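Side-chain contact in putative flavoprotein decarboxylase (Streptomyces olivoviridis, PDB 6JLS), which probably decarboxylates a cysteine residue of a precursor peptide, with flavin mononucleotide as cofactor, during thioviridamide biosynthesis: residues M21-S26 with P33-W38. Sequence-based numbering, arbitrary orientation.
Sequences MCLSGS and PHMAAW. With FMN (flavin mononucleotide), chain B.
Met-21 meets the helix 33-38 with two atoms at once: its CE rests on Ala-36 CB at 3.7 Å, while its SD lies 3.9 Å from Met-35 CE. With CG anti to the backbone N, the side chain reaches out extended as far as SD, then bends at chi3 (24°), which turns the terminal methyl onto the alanine. Phe-185 of helix 182-193 touches both methionines, so the contact is buried beneath a second helix. Cys-22 faces the other side of the sheet, where it packs on Val-96 and Val-98. Leu-23 returns to the helix side and its CD2 approaches Met-35 CE at 3.9 Å; the two side chains run past each other in opposite directions, and the one methionine methyl thus serves both strand residues. Beyond Leu-23 the chain leaves the helix and turns to the cofactor. Ser-24 OG, also hydrogen-bonded to Thr-102 OG1 and Thr-105 OG1, stands 3.1 Å from FMN O1P. Gly-25, centre of an inverse gamma turn, binds FMN through both its backbone N and O: N donates to O3P (2.6 Å, 145° at the hydrogen), and O accepts from O2' at 2.7 Å. Ser-26 CB lies 3.4 Å from FMN O4. The axes of strand 21-23 and helix 33-38 come within 10.6 Å and run antiparallel, at 175°, the first half of a beta-alpha-beta unit whose strand-to-helix loop meets the FMN phosphate, ribityl chain and flavin O4, as in Rossmann-like flavoproteins.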
ATOM      1  N   MET A  21      23.502 -23.454  -9.823  1.00 35.60           N
ATOM      2  CA  MET A  21      22.257 -24.139 -10.142  1.00 29.90           C
ATOM      3  C   MET A  21      21.165 -23.107 -10.439  1.00 34.00           C
ATOM      4  O   MET A  21      20.922 -22.203  -9.626  1.00 36.19           O
ATOM      5  CB  MET A  21      21.878 -25.026  -8.951  1.00 26.06           C
ATOM      6  CG  MET A  21      20.497 -25.627  -8.966  1.00 49.59           C
ATOM      7  SD  MET A  21      20.245 -26.794  -7.577  1.00 55.50           S
ATOM      8  CE  MET A  21      21.442 -26.211  -6.396  1.00 45.05           C
ATOM      9  N   CYS A  22      20.510 -23.226 -11.592  1.00 34.09           N
ATOM     10  CA  CYS A  22      19.430 -22.313 -11.958  1.00 28.98           C
ATOM     11  C   CYS A  22      18.090 -23.036 -11.971  1.00 32.70           C
ATOM     12  O   CYS A  22      17.982 -24.166 -12.459  1.00 30.10           O
ATOM     13  CB  CYS A  22      19.670 -21.663 -13.324  1.00 34.88           C
ATOM     14  SG  CYS A  22      21.126 -20.582 -13.463  1.00 37.56           S
ATOM     15  N   LEU A  23      17.062 -22.370 -11.441  1.00 34.64           N
ATOM     16  CA  LEU A  23      15.730 -22.943 -11.312  1.00 24.03           C
ATOM     17  C   LEU A  23      14.717 -22.108 -12.087  1.00 24.81           C
ATOM     18  O   LEU A  23      14.644 -20.887 -11.912  1.00 29.59           O
ATOM     19  CB  LEU A  23      15.324 -23.028  -9.843  1.00 29.51           C
ATOM     20  CG  LEU A  23      16.218 -23.877  -8.934  1.00 33.00           C
ATOM     21  CD1 LEU A  23      15.595 -23.968  -7.544  1.00 39.17           C
ATOM     22  CD2 LEU A  23      16.406 -25.260  -9.526  1.00 33.78           C
ATOM     23  N   SER A  24      13.922 -22.782 -12.912  1.00 25.35           N
ATOM     24  CA  SER A  24      12.924 -22.231 -13.824  1.00 30.16           C
ATOM     25  C   SER A  24      11.509 -22.440 -13.259  1.00 29.54           C
ATOM     26  O   SER A  24      11.287 -23.240 -12.348  1.00 32.57           O
ATOM     27  CB  SER A  24      13.070 -22.919 -15.198  1.00 30.92           C
ATOM     28  OG  SER A  24      12.643 -22.095 -16.247  1.00 53.68           O
ATOM     29  N   GLY A  25      10.529 -21.772 -13.867  1.00 32.18           N
ATOM     30  CA  GLY A  25       9.152 -21.882 -13.425  1.00 30.76           C
ATOM     31  C   GLY A  25       8.451 -23.184 -13.771  1.00 35.82           C
ATOM     32  O   GLY A  25       7.402 -23.200 -14.431  1.00 31.53           O
ATOM     33  N   SER A  26       9.036 -24.291 -13.334  1.00 29.18           N
ATOM     34  CA  SER A  26       8.415 -25.598 -13.427  1.00 29.61           C
ATOM     35  C   SER A  26       8.236 -26.142 -12.015  1.00 36.49           C
ATOM     36  O   SER A  26       9.038 -25.851 -11.122  1.00 36.18           O
ATOM     37  CB  SER A  26       9.272 -26.551 -14.262  1.00 29.50           C
ATOM     38  OG  SER A  26       8.938 -27.899 -14.003  1.00 30.11           O
ATOM     39  N   PRO A  33      15.937 -27.552  -3.305  1.00 42.93           N
ATOM     40  CA  PRO A  33      16.584 -27.744  -1.992  1.00 45.84           C
ATOM     41  C   PRO A  33      17.145 -29.139  -1.797  1.00 46.17           C
ATOM     42  O   PRO A  33      18.235 -29.293  -1.229  1.00 39.70           O
ATOM     43  CB  PRO A  33      15.451 -27.443  -0.996  1.00 45.06           C
ATOM     44  CG  PRO A  33      14.550 -26.498  -1.727  1.00 44.30           C
ATOM     45  CD  PRO A  33      14.584 -26.974  -3.167  1.00 37.18           C
ATOM     46  N   HIS A  34      16.427 -30.167  -2.257  1.00 55.19           N
ATOM     47  CA  HIS A  34      16.955 -31.524  -2.169  1.00 57.67           C
ATOM     48  C   HIS A  34      18.224 -31.678  -3.008  1.00 51.29           C
ATOM     49  O   HIS A  34      19.209 -32.260  -2.541  1.00 55.09           O
ATOM     50  CB  HIS A  34      15.879 -32.529  -2.587  1.00 71.98           C
ATOM     51  CG  HIS A  34      16.387 -33.929  -2.744  1.00 99.55           C
ATOM     52  ND1 HIS A  34      17.162 -34.555  -1.791  1.00108.83           N
ATOM     53  CD2 HIS A  34      16.236 -34.823  -3.750  1.00107.16           C
ATOM     54  CE1 HIS A  34      17.468 -35.774  -2.203  1.00110.22           C
ATOM     55  NE2 HIS A  34      16.917 -35.961  -3.389  1.00109.05           N
ATOM     56  N   MET A  35      18.231 -31.128  -4.236  1.00 44.89           N
ATOM     57  CA  MET A  35      19.418 -31.194  -5.096  1.00 48.55           C
ATOM     58  C   MET A  35      20.582 -30.408  -4.497  1.00 47.12           C
ATOM     59  O   MET A  35      21.734 -30.856  -4.545  1.00 45.34           O
ATOM     60  CB  MET A  35      19.097 -30.668  -6.505  1.00 46.61           C
ATOM     61  CG  MET A  35      17.969 -31.396  -7.231  1.00 59.98           C
ATOM     62  SD  MET A  35      17.475 -30.737  -8.877  1.00 72.79           S
ATOM     63  CE  MET A  35      17.165 -28.995  -8.576  1.00 64.30           C
ATOM     64  N   ALA A  36      20.303 -29.224  -3.943  1.00 37.24           N
ATOM     65  CA  ALA A  36      21.364 -28.435  -3.332  1.00 42.18           C
ATOM     66  C   ALA A  36      21.984 -29.174  -2.156  1.00 47.92           C
ATOM     67  O   ALA A  36      23.192 -29.085  -1.926  1.00 54.24           O
ATOM     68  CB  ALA A  36      20.817 -27.079  -2.885  1.00 41.53           C
ATOM     69  N   ALA A  37      21.168 -29.903  -1.394  1.00 52.07           N
ATOM     70  CA  ALA A  37      21.703 -30.689  -0.289  1.00 58.93           C
ATOM     71  C   ALA A  37      22.520 -31.871  -0.803  1.00 59.79           C
ATOM     72  O   ALA A  37      23.600 -32.160  -0.279  1.00 66.55           O
ATOM     73  CB  ALA A  37      20.565 -31.160   0.611  1.00 55.33           C
ATOM     74  N   TRP A  38      22.024 -32.557  -1.832  1.00 57.88           N
ATOM     75  CA  TRP A  38      22.806 -33.611  -2.472  1.00 62.01           C
ATOM     76  C   TRP A  38      24.171 -33.091  -2.914  1.00 64.62           C
ATOM     77  O   TRP A  38      25.202 -33.703  -2.611  1.00 73.00           O
ATOM     78  CB  TRP A  38      22.014 -34.177  -3.653  1.00 68.39           C
ATOM     79  CG  TRP A  38      22.575 -35.415  -4.297  1.00 71.76           C
ATOM     80  CD1 TRP A  38      22.428 -36.702  -3.868  1.00 75.23           C
ATOM     81  CD2 TRP A  38      23.332 -35.483  -5.510  1.00 70.71           C
ATOM     82  NE1 TRP A  38      23.063 -37.565  -4.728  1.00 75.46           N
ATOM     83  CE2 TRP A  38      23.624 -36.841  -5.746  1.00 71.48           C
ATOM     84  CE3 TRP A  38      23.799 -34.526  -6.416  1.00 74.08           C
ATOM     85  CZ2 TRP A  38      24.364 -37.268  -6.846  1.00 71.48           C
ATOM     86  CZ3 TRP A  38      24.535 -34.953  -7.512  1.00 74.19           C
ATOM     87  CH2 TRP A  38      24.810 -36.312  -7.716  1.00 71.27           C
TER
HETATM   88  N1  FMN B 501       6.558 -24.692 -18.282  1.00 67.35           N
HETATM   89  C2  FMN B 501       7.532 -25.568 -18.709  1.00 64.67           C
HETATM   90  O2  FMN B 501       8.215 -25.280 -19.688  1.00 62.25           O
HETATM   91  N3  FMN B 501       7.729 -26.763 -18.049  1.00 60.98           N
HETATM   92  C4  FMN B 501       6.958 -27.092 -16.953  1.00 60.93           C
HETATM   93  O4  FMN B 501       7.132 -28.158 -16.357  1.00 57.39           O
HETATM   94  C4A FMN B 501       5.978 -26.208 -16.521  1.00 63.67           C
HETATM   95  N5  FMN B 501       5.200 -26.525 -15.424  1.00 62.29           N
HETATM   96  C5A FMN B 501       4.221 -25.658 -14.989  1.00 53.13           C
HETATM   97  C6  FMN B 501       3.453 -26.009 -13.887  1.00 50.82           C
HETATM   98  C7  FMN B 501       2.461 -25.143 -13.428  1.00 55.53           C
HETATM   99  C7M FMN B 501       1.639 -25.547 -12.230  1.00 42.46           C
HETATM  100  C8  FMN B 501       2.239 -23.915 -14.084  1.00 53.48           C
HETATM  101  C8M FMN B 501       1.171 -22.975 -13.592  1.00 45.87           C
HETATM  102  C9  FMN B 501       3.017 -23.571 -15.196  1.00 50.48           C
HETATM  103  C9A FMN B 501       4.011 -24.445 -15.650  1.00 52.96           C
HETATM  104  N10 FMN B 501       4.793 -24.126 -16.753  1.00 56.31           N
HETATM  105  C10 FMN B 501       5.775 -25.002 -17.187  1.00 62.80           C
HETATM  106  C1' FMN B 501       4.598 -22.819 -17.466  1.00 55.66           C
HETATM  107  C2' FMN B 501       5.699 -21.848 -17.009  1.00 50.52           C
HETATM  108  O2' FMN B 501       5.627 -21.566 -15.622  1.00 44.30           O
HETATM  109  C3' FMN B 501       5.655 -20.542 -17.792  1.00 53.47           C
HETATM  110  O3' FMN B 501       6.037 -20.811 -19.120  1.00 63.43           O
HETATM  111  C4' FMN B 501       6.592 -19.525 -17.143  1.00 54.55           C
HETATM  112  O4' FMN B 501       6.464 -18.219 -17.679  1.00 57.65           O
HETATM  113  C5' FMN B 501       8.042 -19.974 -17.249  1.00 45.31           C
HETATM  114  O5' FMN B 501       8.804 -18.913 -16.724  1.00 32.25           O
HETATM  115  P   FMN B 501      10.393 -19.015 -16.580  1.00 34.92           P
HETATM  116  O1P FMN B 501      10.934 -19.933 -17.660  1.00 27.92           O
HETATM  117  O2P FMN B 501      10.990 -17.636 -16.765  1.00 36.04           O
HETATM  118  O3P FMN B 501      10.743 -19.593 -15.232  1.00 34.36           O